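Local coordinates for putative oxidoreductase (Salmonella enterica subsp. enterica serovar Typhimurium, PDB 3NX4), which probably works as an NADPH-dependent acryloyl-CoA reductase of the medium-chain dehydrogenase/reductase family, and binds NADP, at residues 27-32 and 71-76; 23-28 and 101-106; 213-218 and 229-234; 136-141 and 234-239. All blocks are in the same frame, centred on the assembly; numbering follows the deposited sequence.

Contact 1 (27-32 and 71-76)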
loop_
_atom_site.group_PDB
_atom_site.type_symbol
_atom_site.label_atom_id
_atom_site.label_comp_id
_atom_site.label_asym_id
_atom_site.label_seq_id
_atom_site.Cartn_x
_atom_site.Cartn_y
_atom_site.Cartn_z
ATOM N N ALA A 27 16.001 -12.835 -32.241
ATOM C CA ALA A 27 16.039 -14.280 -32.075
ATOM C C ALA A 27 15.045 -14.707 -31.004
ATOM O O ALA A 27 14.810 -13.980 -30.039
ATOM C CB ALA A 27 17.447 -14.744 -31.720
ATOM N N GLY A 28 14.460 -15.885 -31.185
ATOM C CA GLY A 28 13.528 -16.433 -30.217
ATOM C C GLY A 28 12.989 -17.782 -30.647
ATOM O O GLY A 28 12.996 -18.120 -31.830
ATOM N N ASP A 29 12.503 -18.551 -29.681
ATOM C CA ASP A 29 12.057 -19.913 -29.946
ATOM C C ASP A 29 10.728 -20.019 -30.677
ATOM O O ASP A 29 10.476 -21.010 -31.353
ATOM C CB ASP A 29 11.977 -20.704 -28.645
ATOM C CG ASP A 29 13.334 -20.945 -28.035
ATOM O OD1 ASP A 29 14.332 -20.983 -28.795
ATOM O OD2 ASP A 29 13.405 -21.096 -26.799
ATOM N N VAL A 30 9.867 -19.014 -30.531
ATOM C CA VAL A 30 8.529 -19.121 -31.090
ATOM C C VAL A 30 8.234 -17.996 -32.066
ATOM O O VAL A 30 8.341 -16.821 -31.713
ATOM C CB VAL A 30 7.452 -19.141 -29.986
ATOM C CG1 VAL A 30 6.129 -19.562 -30.573
ATOM C CG2 VAL A 30 7.873 -20.092 -28.864
ATOM N N THR A 31 7.877 -18.374 -33.294
ATOM C CA THR A 31 7.478 -17.421 -34.321
ATOM C C THR A 31 5.968 -17.379 -34.458
ATOM O O THR A 31 5.319 -18.405 -34.672
ATOM C CB THR A 31 8.088 -17.773 -35.686
ATOM O OG1 THR A 31 9.508 -17.630 -35.613
ATOM C CG2 THR A 31 7.538 -16.848 -36.764
ATOM N N VAL A 32 5.413 -16.180 -34.335
ATOM C CA VAL A 32 3.971 -16.005 -34.333
ATOM C C VAL A 32 3.523 -15.143 -35.499
ATOM O O VAL A 32 4.091 -14.079 -35.750
ATOM C CB VAL A 32 3.510 -15.345 -33.018
ATOM C CG1 VAL A 32 2.008 -15.185 -32.997
ATOM C CG2 VAL A 32 3.996 -16.171 -31.814
ATOM N N ALA A 71 5.915 -21.468 -36.193
ATOM C CA ALA A 71 6.911 -22.478 -35.847
ATOM C C ALA A 71 7.368 -22.294 -34.409
ATOM O O ALA A 71 7.339 -21.185 -33.882
ATOM C CB ALA A 71 8.096 -22.400 -36.792
ATOM N N SER A 72 7.799 -23.383 -33.782
ATOM C CA SER A 72 8.253 -23.336 -32.399
ATOM C C SER A 72 9.388 -24.319 -32.121
ATOM O O SER A 72 9.304 -25.485 -32.485
ATOM C CB SER A 72 7.103 -23.651 -31.450
ATOM O OG SER A 72 7.575 -23.751 -30.114
ATOM N N GLU A 73 10.429 -23.831 -31.458
ATOM C CA GLU A 73 11.484 -24.681 -30.904
ATOM C C GLU A 73 11.254 -24.919 -29.411
ATOM O O GLU A 73 12.048 -25.575 -28.742
ATOM C CB GLU A 73 12.850 -24.036 -31.110
ATOM C CG GLU A 73 13.388 -24.157 -32.523
ATOM C CD GLU A 73 14.670 -23.371 -32.716
ATOM O OE1 GLU A 73 14.765 -22.245 -32.179
ATOM O OE2 GLU A 73 15.584 -23.882 -33.399
ATOM N N ASP A 74 10.156 -24.384 -28.895
ATOM C CA ASP A 74 9.792 -24.567 -27.498
ATOM C C ASP A 74 8.799 -25.720 -27.417
ATOM O O ASP A 74 7.775 -25.705 -28.100
ATOM C CB ASP A 74 9.152 -23.280 -26.964
ATOM C CG ASP A 74 8.998 -23.285 -25.458
ATOM O OD1 ASP A 74 8.237 -24.129 -24.940
ATOM O OD2 ASP A 74 9.630 -22.437 -24.795
ATOM N N PRO A 75 9.091 -26.729 -26.582
ATOM C CA PRO A 75 8.211 -27.905 -26.548
ATOM C C PRO A 75 6.800 -27.606 -26.013
ATOM O O PRO A 75 5.919 -28.455 -26.138
ATOM C CB PRO A 75 8.963 -28.883 -25.631
ATOM C CG PRO A 75 9.804 -28.006 -24.763
ATOM C CD PRO A 75 10.208 -26.842 -25.627
ATOM N N ARG A 76 6.576 -26.414 -25.464
ATOM C CA ARG A 76 5.253 -26.066 -24.940
ATOM C C ARG A 76 4.315 -25.481 -26.002
ATOM O O ARG A 76 3.117 -25.318 -25.759
ATOM C CB ARG A 76 5.374 -25.085 -23.770
ATOM C CG ARG A 76 6.116 -25.632 -22.564
ATOM C CD ARG A 76 6.429 -24.504 -21.597
ATOM N NE ARG A 76 7.405 -23.583 -22.167
ATOM C CZ ARG A 76 7.845 -22.484 -21.565
ATOM N NH1 ARG A 76 7.387 -22.149 -20.364
ATOM N NH2 ARG A 76 8.739 -21.714 -22.169
HETATM O O HOH W 1 11.202 -20.600 -25.547
#

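Contact 2 (23-28 and 101-106)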
loop_
_atom_site.group_PDB
_atom_site.type_symbol
_atom_site.label_atom_id
_atom_site.label_comp_id
_atom_site.label_asym_id
_atom_site.label_seq_id
_atom_site.Cartn_x
_atom_site.Cartn_y
_atom_site.Cartn_z
ATOM N N SER A 23 13.507 -12.366 -41.479
ATOM C CA SER A 23 14.817 -12.718 -40.930
ATOM C C SER A 23 15.445 -11.583 -40.117
ATOM O O SER A 23 16.480 -11.770 -39.485
ATOM C CB SER A 23 15.768 -13.159 -42.049
ATOM O OG SER A 23 15.908 -12.143 -43.027
ATOM N N GLN A 24 14.815 -10.411 -40.139
ATOM C CA GLN A 24 15.291 -9.262 -39.370
ATOM C C GLN A 24 14.773 -9.273 -37.931
ATOM O O GLN A 24 15.270 -8.535 -37.076
ATOM C CB GLN A 24 14.869 -7.953 -40.037
ATOM C CG GLN A 24 15.383 -7.758 -41.446
ATOM C CD GLN A 24 14.968 -6.412 -42.010
ATOM O OE1 GLN A 24 14.321 -6.334 -43.053
ATOM N NE2 GLN A 24 15.334 -5.342 -41.313
ATOM N N LEU A 25 13.764 -10.097 -37.669
ATOM C CA LEU A 25 13.194 -10.194 -36.331
ATOM C C LEU A 25 14.242 -10.678 -35.332
ATOM O O LEU A 25 15.162 -11.409 -35.703
ATOM C CB LEU A 25 12.018 -11.167 -36.325
ATOM C CG LEU A 25 10.765 -10.837 -37.127
ATOM C CD1 LEU A 25 9.788 -11.996 -37.022
ATOM C CD2 LEU A 25 10.139 -9.549 -36.626
ATOM N N PRO A 26 14.095 -10.286 -34.054
ATOM C CA PRO A 26 15.037 -10.746 -33.028
ATOM C C PRO A 26 15.023 -12.264 -32.933
ATOM O O PRO A 26 14.133 -12.910 -33.486
ATOM C CB PRO A 26 14.467 -10.144 -31.737
ATOM C CG PRO A 26 13.014 -9.898 -32.036
ATOM C CD PRO A 26 13.006 -9.476 -33.474
ATOM N N ALA A 27 16.001 -12.835 -32.241
ATOM C CA ALA A 27 16.039 -14.280 -32.075
ATOM C C ALA A 27 15.045 -14.707 -31.004
ATOM O O ALA A 27 14.810 -13.980 -30.039
ATOM C CB ALA A 27 17.447 -14.744 -31.720
ATOM N N GLY A 28 14.460 -15.885 -31.185
ATOM C CA GLY A 28 13.528 -16.433 -30.217
ATOM C C GLY A 28 12.989 -17.782 -30.647
ATOM O O GLY A 28 12.996 -18.120 -31.830
ATOM N N ARG A 101 4.434 -10.292 -38.013
ATOM C CA ARG A 101 5.064 -11.437 -37.351
ATOM C C ARG A 101 5.843 -10.987 -36.130
ATOM O O ARG A 101 6.349 -9.867 -36.085
ATOM C CB ARG A 101 6.032 -12.158 -38.298
ATOM C CG ARG A 101 5.574 -12.231 -39.736
ATOM C CD ARG A 101 5.073 -13.611 -40.088
ATOM N NE ARG A 101 4.885 -13.764 -41.527
ATOM C CZ ARG A 101 3.714 -13.654 -42.149
ATOM N NH1 ARG A 101 2.611 -13.390 -41.459
ATOM N NH2 ARG A 101 3.649 -13.815 -43.466
ATOM N N ALA A 102 5.964 -11.880 -35.152
ATOM C CA ALA A 102 6.771 -11.620 -33.966
ATOM C C ALA A 102 7.534 -12.886 -33.630
ATOM O O ALA A 102 7.085 -13.990 -33.949
ATOM C CB ALA A 102 5.892 -11.189 -32.779
ATOM N N ARG A 103 8.698 -12.724 -33.014
ATOM C CA ARG A 103 9.484 -13.866 -32.560
ATOM C C ARG A 103 9.898 -13.630 -31.119
ATOM O O ARG A 103 10.518 -12.613 -30.808
ATOM C CB ARG A 103 10.713 -14.075 -33.447
ATOM C CG ARG A 103 11.411 -15.408 -33.191
ATOM C CD ARG A 103 12.657 -15.591 -34.085
ATOM N NE ARG A 103 12.347 -15.336 -35.480
ATOM C CZ ARG A 103 13.259 -15.101 -36.419
ATOM N NH1 ARG A 103 14.547 -15.088 -36.102
ATOM N NH2 ARG A 103 12.882 -14.874 -37.669
ATOM N N VAL A 104 9.546 -14.568 -30.242
ATOM C CA VAL A 104 9.660 -14.357 -28.805
ATOM C C VAL A 104 10.001 -15.636 -28.063
ATOM O O VAL A 104 9.993 -16.727 -28.633
ATOM C CB VAL A 104 8.332 -13.827 -28.204
ATOM C CG1 VAL A 104 7.972 -12.473 -28.799
ATOM C CG2 VAL A 104 7.204 -14.835 -28.423
ATOM N N LYS A 105 10.292 -15.492 -26.775
ATOM C CA LYS A 105 10.566 -16.637 -25.925
ATOM C C LYS A 105 9.254 -17.288 -25.546
ATOM O O LYS A 105 8.281 -16.600 -25.262
ATOM C CB LYS A 105 11.253 -16.187 -24.644
ATOM C CG LYS A 105 12.580 -15.491 -24.829
ATOM C CD LYS A 105 13.205 -15.233 -23.463
ATOM C CE LYS A 105 14.487 -14.423 -23.566
ATOM N NZ LYS A 105 15.023 -14.074 -22.216
ATOM N N GLY A 106 9.233 -18.614 -25.504
ATOM C CA GLY A 106 8.057 -19.325 -25.040
ATOM C C GLY A 106 7.550 -18.859 -23.682
ATOM O O GLY A 106 6.344 -18.854 -23.443
#

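Contact 3 (213-218 and 229-234). With NAP (NADP nicotinamide-adenine-dinucleotide phosphate), chain C.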
loop_
_atom_site.group_PDB
_atom_site.type_symbol
_atom_site.label_atom_id
_atom_site.label_comp_id
_atom_site.label_asym_id
_atom_site.label_seq_id
_atom_site.Cartn_x
_atom_site.Cartn_y
_atom_site.Cartn_z
ATOM N N ALA A 213 -14.505 2.241 -0.245
ATOM C CA ALA A 213 -13.992 0.974 0.292
ATOM C C ALA A 213 -12.759 0.532 -0.501
ATOM O O ALA A 213 -11.821 -0.051 0.046
ATOM C CB ALA A 213 -15.069 -0.110 0.241
ATOM N N GLY A 214 -12.765 0.811 -1.797
ATOM C CA GLY A 214 -11.669 0.428 -2.672
ATOM C C GLY A 214 -11.482 1.458 -3.776
ATOM O O GLY A 214 -12.337 2.327 -4.003
ATOM N N ALA A 215 -10.360 1.371 -4.472
ATOM C CA ALA A 215 -10.128 2.264 -5.589
ATOM C C ALA A 215 -9.172 1.635 -6.582
ATOM O O ALA A 215 -8.272 0.893 -6.217
ATOM C CB ALA A 215 -9.599 3.629 -5.118
ATOM N N ILE A 216 -9.387 1.945 -7.850
ATOM C CA ILE A 216 -8.472 1.526 -8.896
ATOM C C ILE A 216 -8.016 2.826 -9.542
ATOM O O ILE A 216 -8.831 3.552 -10.124
ATOM C CB ILE A 216 -9.182 0.601 -9.913
ATOM C CG1 ILE A 216 -9.644 -0.686 -9.208
ATOM C CG2 ILE A 216 -8.262 0.297 -11.103
ATOM C CD1 ILE A 216 -10.206 -1.777 -10.153
ATOM N N ASP A 217 -6.733 3.143 -9.397
ATOM C CA ASP A 217 -6.213 4.418 -9.877
ATOM C C ASP A 217 -5.281 4.279 -11.066
ATOM O O ASP A 217 -4.325 3.497 -11.032
ATOM C CB ASP A 217 -5.469 5.172 -8.778
ATOM C CG ASP A 217 -4.875 6.482 -9.290
ATOM O OD1 ASP A 217 -5.654 7.412 -9.635
ATOM O OD2 ASP A 217 -3.631 6.573 -9.375
ATOM N N THR A 218 -5.577 5.035 -12.116
ATOM C CA THR A 218 -4.793 5.049 -13.333
ATOM C C THR A 218 -4.160 6.417 -13.591
ATOM O O THR A 218 -3.480 6.603 -14.575
ATOM C CB THR A 218 -5.680 4.725 -14.538
ATOM O OG1 THR A 218 -6.551 5.827 -14.787
ATOM C CG2 THR A 218 -6.507 3.480 -14.284
ATOM N N ALA A 229 -6.784 10.243 0.524
ATOM C CA ALA A 229 -7.334 11.008 1.651
ATOM C C ALA A 229 -8.817 10.709 1.920
ATOM O O ALA A 229 -9.340 11.022 3.001
ATOM C CB ALA A 229 -7.119 12.529 1.434
ATOM N N GLN A 230 -9.471 10.094 0.937
ATOM C CA GLN A 230 -10.899 9.783 0.982
ATOM C C GLN A 230 -11.217 8.309 1.257
ATOM O O GLN A 230 -12.381 7.901 1.192
ATOM C CB GLN A 230 -11.540 10.138 -0.372
ATOM C CG GLN A 230 -11.622 11.647 -0.659
ATOM C CD GLN A 230 -12.107 11.948 -2.074
ATOM O OE1 GLN A 230 -11.992 11.120 -2.972
ATOM N NE2 GLN A 230 -12.646 13.153 -2.271
HETATM N N MSE A 231 -10.196 7.496 1.508
HETATM C CA MSE A 231 -10.427 6.060 1.720
HETATM C C MSE A 231 -11.086 5.767 3.069
HETATM O O MSE A 231 -10.736 6.370 4.098
HETATM C CB MSE A 231 -9.114 5.267 1.619
HETATM C CG MSE A 231 -8.405 5.403 0.277
HETATM SE SE MSE A 231 -9.536 4.939 -1.267
HETATM C CE MSE A 231 -10.087 3.140 -0.756
ATOM N N ASN A 232 -12.026 4.828 3.066
ATOM C CA ASN A 232 -12.561 4.309 4.315
ATOM C C ASN A 232 -11.427 3.702 5.145
ATOM O O ASN A 232 -10.423 3.245 4.607
ATOM C CB ASN A 232 -13.577 3.194 4.052
ATOM C CG ASN A 232 -14.876 3.689 3.442
ATOM O OD1 ASN A 232 -15.157 4.889 3.399
ATOM N ND2 ASN A 232 -15.696 2.749 2.997
ATOM N N TYR A 233 -11.599 3.680 6.458
ATOM C CA TYR A 233 -10.694 2.915 7.305
ATOM C C TYR A 233 -10.537 1.471 6.786
ATOM O O TYR A 233 -11.533 0.784 6.530
ATOM C CB TYR A 233 -11.225 2.922 8.733
ATOM C CG TYR A 233 -10.253 2.340 9.713
ATOM C CD1 TYR A 233 -10.158 0.959 9.886
ATOM C CD2 TYR A 233 -9.428 3.164 10.468
ATOM C CE1 TYR A 233 -9.256 0.414 10.789
ATOM C CE2 TYR A 233 -8.526 2.625 11.387
ATOM C CZ TYR A 233 -8.449 1.250 11.538
ATOM O OH TYR A 233 -7.556 0.709 12.440
ATOM N N GLY A 234 -9.293 1.014 6.620
ATOM C CA GLY A 234 -9.028 -0.324 6.096
ATOM C C GLY A 234 -9.246 -0.481 4.587
ATOM O O GLY A 234 -9.194 -1.585 4.048
HETATM P PA NAP C . -5.782 5.696 -21.229
HETATM O O1A NAP C . -6.688 4.866 -22.040
HETATM O O2A NAP C . -5.141 6.847 -21.884
HETATM O O5B NAP C . -6.513 6.149 -19.882
HETATM C C5B NAP C . -5.954 7.185 -19.123
HETATM C C4B NAP C . -7.138 8.007 -18.635
HETATM O O4B NAP C . -6.682 8.936 -17.691
HETATM C C3B NAP C . -7.795 8.811 -19.760
HETATM O O3B NAP C . -8.866 8.086 -20.333
HETATM C C2B NAP C . -8.308 10.042 -19.038
HETATM O O2B NAP C . -9.588 9.730 -18.542
HETATM C C1B NAP C . -7.374 10.168 -17.846
HETATM N N9A NAP C . -6.362 11.216 -18.049
HETATM C C8A NAP C . -5.592 11.429 -19.166
HETATM N N7A NAP C . -4.773 12.480 -18.913
HETATM C C5A NAP C . -5.000 12.920 -17.659
HETATM C C6A NAP C . -4.453 13.952 -16.906
HETATM N N6A NAP C . -3.505 14.735 -17.405
HETATM N N1A NAP C . -4.900 14.156 -15.625
HETATM C C2A NAP C . -5.887 13.353 -15.094
HETATM N N3A NAP C . -6.435 12.334 -15.845
HETATM C C4A NAP C . -5.997 12.128 -17.106
HETATM O O3 NAP C . -4.584 4.775 -20.655
HETATM P PN NAP C . -4.595 3.227 -20.243
HETATM O O1N NAP C . -4.040 2.398 -21.338
HETATM O O2N NAP C . -5.951 2.933 -19.725
HETATM O O5D NAP C . -3.537 3.298 -19.030
HETATM C C5D NAP C . -3.863 4.065 -17.895
HETATM C C4D NAP C . -2.613 4.301 -17.063
HETATM O O4D NAP C . -2.177 3.060 -16.563
HETATM C C3D NAP C . -1.472 4.851 -17.901
HETATM O O3D NAP C . -0.726 5.760 -17.122
HETATM C C2D NAP C . -0.626 3.638 -18.213
HETATM O O2D NAP C . 0.730 3.978 -18.366
HETATM C C1D NAP C . -0.843 2.821 -16.956
HETATM N N1N NAP C . -0.649 1.377 -17.134
HETATM C C2N NAP C . 0.333 0.770 -16.405
HETATM C C3N NAP C . 0.561 -0.600 -16.502
HETATM C C7N NAP C . 1.251 -1.261 -15.341
HETATM O O7N NAP C . 2.085 -2.369 -15.556
HETATM N N7N NAP C . 1.051 -0.767 -14.125
HETATM C C4N NAP C . -0.236 -1.356 -17.362
HETATM C C5N NAP C . -1.244 -0.724 -18.103
HETATM C C6N NAP C . -1.447 0.649 -17.970
HETATM P P2B NAP C . -10.745 10.864 -18.465
HETATM O O1X NAP C . -12.046 10.144 -18.238
HETATM O O2X NAP C . -10.466 11.794 -17.309
HETATM O O3X NAP C . -10.753 11.611 -19.771
#

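Contact 4 (136-141 and 234-239)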
loop_
_atom_site.group_PDB
_atom_site.type_symbol
_atom_site.label_atom_id
_atom_site.label_comp_id
_atom_site.label_asym_id
_atom_site.label_seq_id
_atom_site.Cartn_x
_atom_site.Cartn_y
_atom_site.Cartn_z
HETATM N N MSE A 136 -8.207 -7.980 -8.631
HETATM C CA MSE A 136 -7.731 -9.073 -7.787
HETATM C C MSE A 136 -7.028 -8.562 -6.516
HETATM O O MSE A 136 -7.129 -9.171 -5.445
HETATM C CB MSE A 136 -6.834 -10.004 -8.604
HETATM C CG MSE A 136 -7.634 -10.861 -9.581
HETATM SE SE MSE A 136 -6.491 -11.778 -10.909
HETATM C CE MSE A 136 -5.380 -12.818 -9.726
ATOM N N ALA A 137 -6.338 -7.433 -6.637
ATOM C CA ALA A 137 -5.723 -6.774 -5.484
ATOM C C ALA A 137 -6.767 -6.329 -4.460
ATOM O O ALA A 137 -6.583 -6.511 -3.256
ATOM C CB ALA A 137 -4.882 -5.584 -5.938
ATOM N N LEU A 138 -7.861 -5.737 -4.929
ATOM C CA LEU A 138 -8.939 -5.357 -4.020
ATOM C C LEU A 138 -9.485 -6.589 -3.310
ATOM O O LEU A 138 -9.731 -6.566 -2.100
ATOM C CB LEU A 138 -10.065 -4.647 -4.784
ATOM C CG LEU A 138 -9.727 -3.297 -5.418
ATOM C CD1 LEU A 138 -10.995 -2.649 -5.978
ATOM C CD2 LEU A 138 -9.073 -2.363 -4.420
ATOM N N GLU A 139 -9.676 -7.669 -4.068
ATOM C CA GLU A 139 -10.115 -8.934 -3.487
ATOM C C GLU A 139 -9.126 -9.479 -2.437
ATOM O O GLU A 139 -9.539 -9.939 -1.365
ATOM C CB GLU A 139 -10.363 -9.977 -4.588
ATOM C CG GLU A 139 -11.557 -9.656 -5.450
ATOM C CD GLU A 139 -11.711 -10.581 -6.656
ATOM O OE1 GLU A 139 -10.770 -11.351 -6.963
ATOM O OE2 GLU A 139 -12.786 -10.536 -7.293
ATOM N N ASP A 140 -7.832 -9.444 -2.751
ATOM C CA ASP A 140 -6.791 -9.825 -1.793
ATOM C C ASP A 140 -6.921 -9.027 -0.492
ATOM O O ASP A 140 -6.593 -9.512 0.588
ATOM C CB ASP A 140 -5.392 -9.567 -2.373
ATOM C CG ASP A 140 -5.011 -10.549 -3.477
ATOM O OD1 ASP A 140 -5.712 -11.572 -3.655
ATOM O OD2 ASP A 140 -3.989 -10.298 -4.156
ATOM N N ALA A 141 -7.369 -7.784 -0.604
ATOM C CA ALA A 141 -7.499 -6.902 0.556
ATOM C C ALA A 141 -8.815 -7.138 1.289
ATOM O O ALA A 141 -9.084 -6.513 2.316
ATOM C CB ALA A 141 -7.383 -5.427 0.116
ATOM N N GLY A 234 -9.293 1.014 6.620
ATOM C CA GLY A 234 -9.028 -0.324 6.096
ATOM C C GLY A 234 -9.246 -0.481 4.587
ATOM O O GLY A 234 -9.194 -1.585 4.048
ATOM N N GLY A 235 -9.483 0.629 3.897
ATOM C CA GLY A 235 -9.686 0.599 2.451
ATOM C C GLY A 235 -8.418 0.246 1.683
ATOM O O GLY A 235 -7.319 0.308 2.233
ATOM N N CYS A 236 -8.572 -0.135 0.413
ATOM C CA CYS A 236 -7.428 -0.465 -0.439
ATOM C C CYS A 236 -7.468 0.275 -1.775
ATOM O O CYS A 236 -8.486 0.284 -2.466
ATOM C CB CYS A 236 -7.387 -1.974 -0.711
ATOM S SG CYS A 236 -6.016 -2.502 -1.839
ATOM N N VAL A 237 -6.348 0.879 -2.143
ATOM C CA VAL A 237 -6.208 1.451 -3.468
ATOM C C VAL A 237 -5.265 0.590 -4.300
ATOM O O VAL A 237 -4.123 0.365 -3.903
ATOM C CB VAL A 237 -5.593 2.860 -3.415
ATOM C CG1 VAL A 237 -5.473 3.419 -4.849
ATOM C CG2 VAL A 237 -6.423 3.778 -2.538
ATOM N N ALA A 238 -5.739 0.111 -5.451
ATOM C CA ALA A 238 -4.873 -0.539 -6.428
ATOM C C ALA A 238 -4.422 0.525 -7.436
ATOM O O ALA A 238 -5.235 1.109 -8.137
ATOM C CB ALA A 238 -5.611 -1.699 -7.135
ATOM N N ALA A 239 -3.125 0.796 -7.478
ATOM C CA ALA A 239 -2.596 1.861 -8.319
ATOM C C ALA A 239 -1.777 1.271 -9.455
ATOM O O ALA A 239 -0.870 0.460 -9.216
ATOM C CB ALA A 239 -1.728 2.804 -7.480
#

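Contact 1 (27-32 and 71-76)
Val30 and Asp74 meet because of their first torsions. Val30 sets CG1 anti to its backbone N (chi1 -167°) and thereby carries CG2 over to Asp74 CB, 3.9 Å away. In Asp74 it is the carboxylate carbon that lies anti to the backbone N (chi1 -168°), an arrangement in which CB faces the valine while the carboxylate is carried to Arg76. Arg76 grips its oxygens side-on, NE to OD1 and NH2 to OD2, and the backbone N of Arg76 adds an Asx turn on OD1. Asp29 brings a second carboxylate near, and one water bridges the pair, donating to Asp29 OD2 at 2.6 Å and to Asp74 OD2 at 2.5 Å. Arg76 probably eases this gathering of negative charge, to which Glu73 contributes with OE1 3.6 Å from Asp29 OD1. The backbones are joined as an antiparallel ladder: Glu73 N donates to Asp29 O at 2.8 Å, Thr31 N to Ala71 O at 2.9 Å. On its other edge strand 30-39 pairs with strand 101-104, where Asp29 and Val30 both face Val104 in a classic beta bulge, and Val30 also packs on Val69 of strand 64-72.

Contact 2 (23-28 and 101-106)
In the GroES-like domain, the loop that leads into strand 30-39 first folds over one face of the neighbouring strand 101-104, and here Leu25, Pro26 and Gly28 are laid against Arg101 and Arg103. Arg103 has the largest share of the buried surface. Its chain runs straight through chi1 and chi2, with CG anti to the backbone N (chi1 -169°), and bends at chi3 (-51°), its methylenes lying alongside the carbonyls of Pro26 and Gly28 before the guanidinium turns along the loop toward Leu25. Arg103 CG lies 3.4 Å from Gly28 O, while its CD is 3.1 Å from Pro26 O; two carbonyls therefore crowd the methylenes next to the charged group. Leu25 CB sits 3.9 Å above the guanidinium plane, displaced toward its rim. The methylenes and Leu25 thus make close contacts between this arginine and the loop.

Residues just before the strand flank the loop: Leu25 and Pro26 both pack on Trp95, and Pro26 on His94 as well, while His94 NE2 is hydrogen-bonded to Arg103 O. That carbonyl oxygen is approached too by Pro26 CG, at 3.9 Å. At the start of the strand, both methyls of Leu25 meet Arg101: CD1 rests 4.0 Å from Arg101 CB, and CD2 lies 3.8 Å from Arg101 O.

Contact 3 (213-218 and 229-234)
Met231, a selenomethionine, reaches Ala213, Gly214 and Ala215 with the outer end of its side chain. CB and CG make no close approach to strand 212-217; bends at chi2 and chi3 (both -55°) bring the end over to it. The selenium then comes 4.1 Å from Ala215 CB and also packs on Val237. CE, the tip, lies 3.7 Å from Gly214 CA and 3.7 Å from Ala213 O, on the backbone at these two residues. Beside it, Asn232 turns its amide toward the corner at Ala213. Its ND2 stands 3.5 Å from Ala213 N, but both are donors and no hydrogen bond forms. At the far end of the strand, Thr218 meets the cofactor, with its O 3.5 Å from NAP C4D and its CB 3.9 Å from NAP C5D. Tyr233 extends the other way, its OH bonded to Asp266 of the second subunit. Strand, helix 221-229 and the return to strand 235-239 make a beta-alpha-beta crossover, the unit from which Rossmann-type dinucleotide-binding domains are built, with the cofactor at the carboxyl ends of the strands.

Contact 4 (136-141 and 234-239)
This is an apolar helix-on-sheet contact in the Rossmann-type domain: the last turn of helix 118-140 lies against strand 235-239 of the parallel six-stranded sheet. The two run nearly antiparallel, their local axes 155° apart and 8.1 Å from each other at closest approach, a separation that small side chains make possible. Ala137, Leu138 and Ala141 come from the helix end, Cys236 and Ala238 from the strand, and no hydrogen bond passes between them.

Alternation along the strand sorts the faces. Cys236 and Ala238 turn to this helix, while Val237 between them points away and packs on Leu224 and Leu228 of helix 221-229, so the strand is covered by a helix on each face. Ala137 CB meets Ala238 CB methyl to methyl at 4.1 Å. Leu138 does not aim its CB straight at the strand, but its CD2 ends 3.3 Å from Cys236 O, while its side chain also touches Ile216 on the adjoining strand 212-217. The helix is tied on its other flank too, by salt bridges of Glu139 to Arg281 and Asp140 to Arg274, both on helix 272-285. Ala238 lies close to Val265, a residue of the NADP site, but the contact does not touch the cofactor: the side chain of Ala238 is about 10 Å from it.

Cys236 packs on both Leu138 and Ala141. With SG anti to its backbone N (chi1 178°), the sulfur is met by Leu138 CD2 at 4.0 Å and by Ala141 CB at 3.8 Å, from directions about a right angle apart, while Cys236 CB approaches Ala141 CB to 3.6 Å.

The four contacts fall into two pairs, one for each domain. Contacts 1 and 2, with centres 8 Å apart, share Ala27 and Gly28 and meet on the sheet of the GroES-like domain, where strands 30-39 and 101-104 are neighbours. Contacts 3 and 4, also 8 Å apart between centres, share Gly234 and meet where strands 212-217 and 235-239 lie side by side in the parallel sheet. Between the pairs the centres are 37 to 43 Å apart and nothing touches. In sequence, contacts 1 and 2 close before the others open, and contact 4 spans contact 3. The second pair belongs to the Rossmann-type domain, where contact 3 touches NADP through Thr218; the first lies away from the known binding residues.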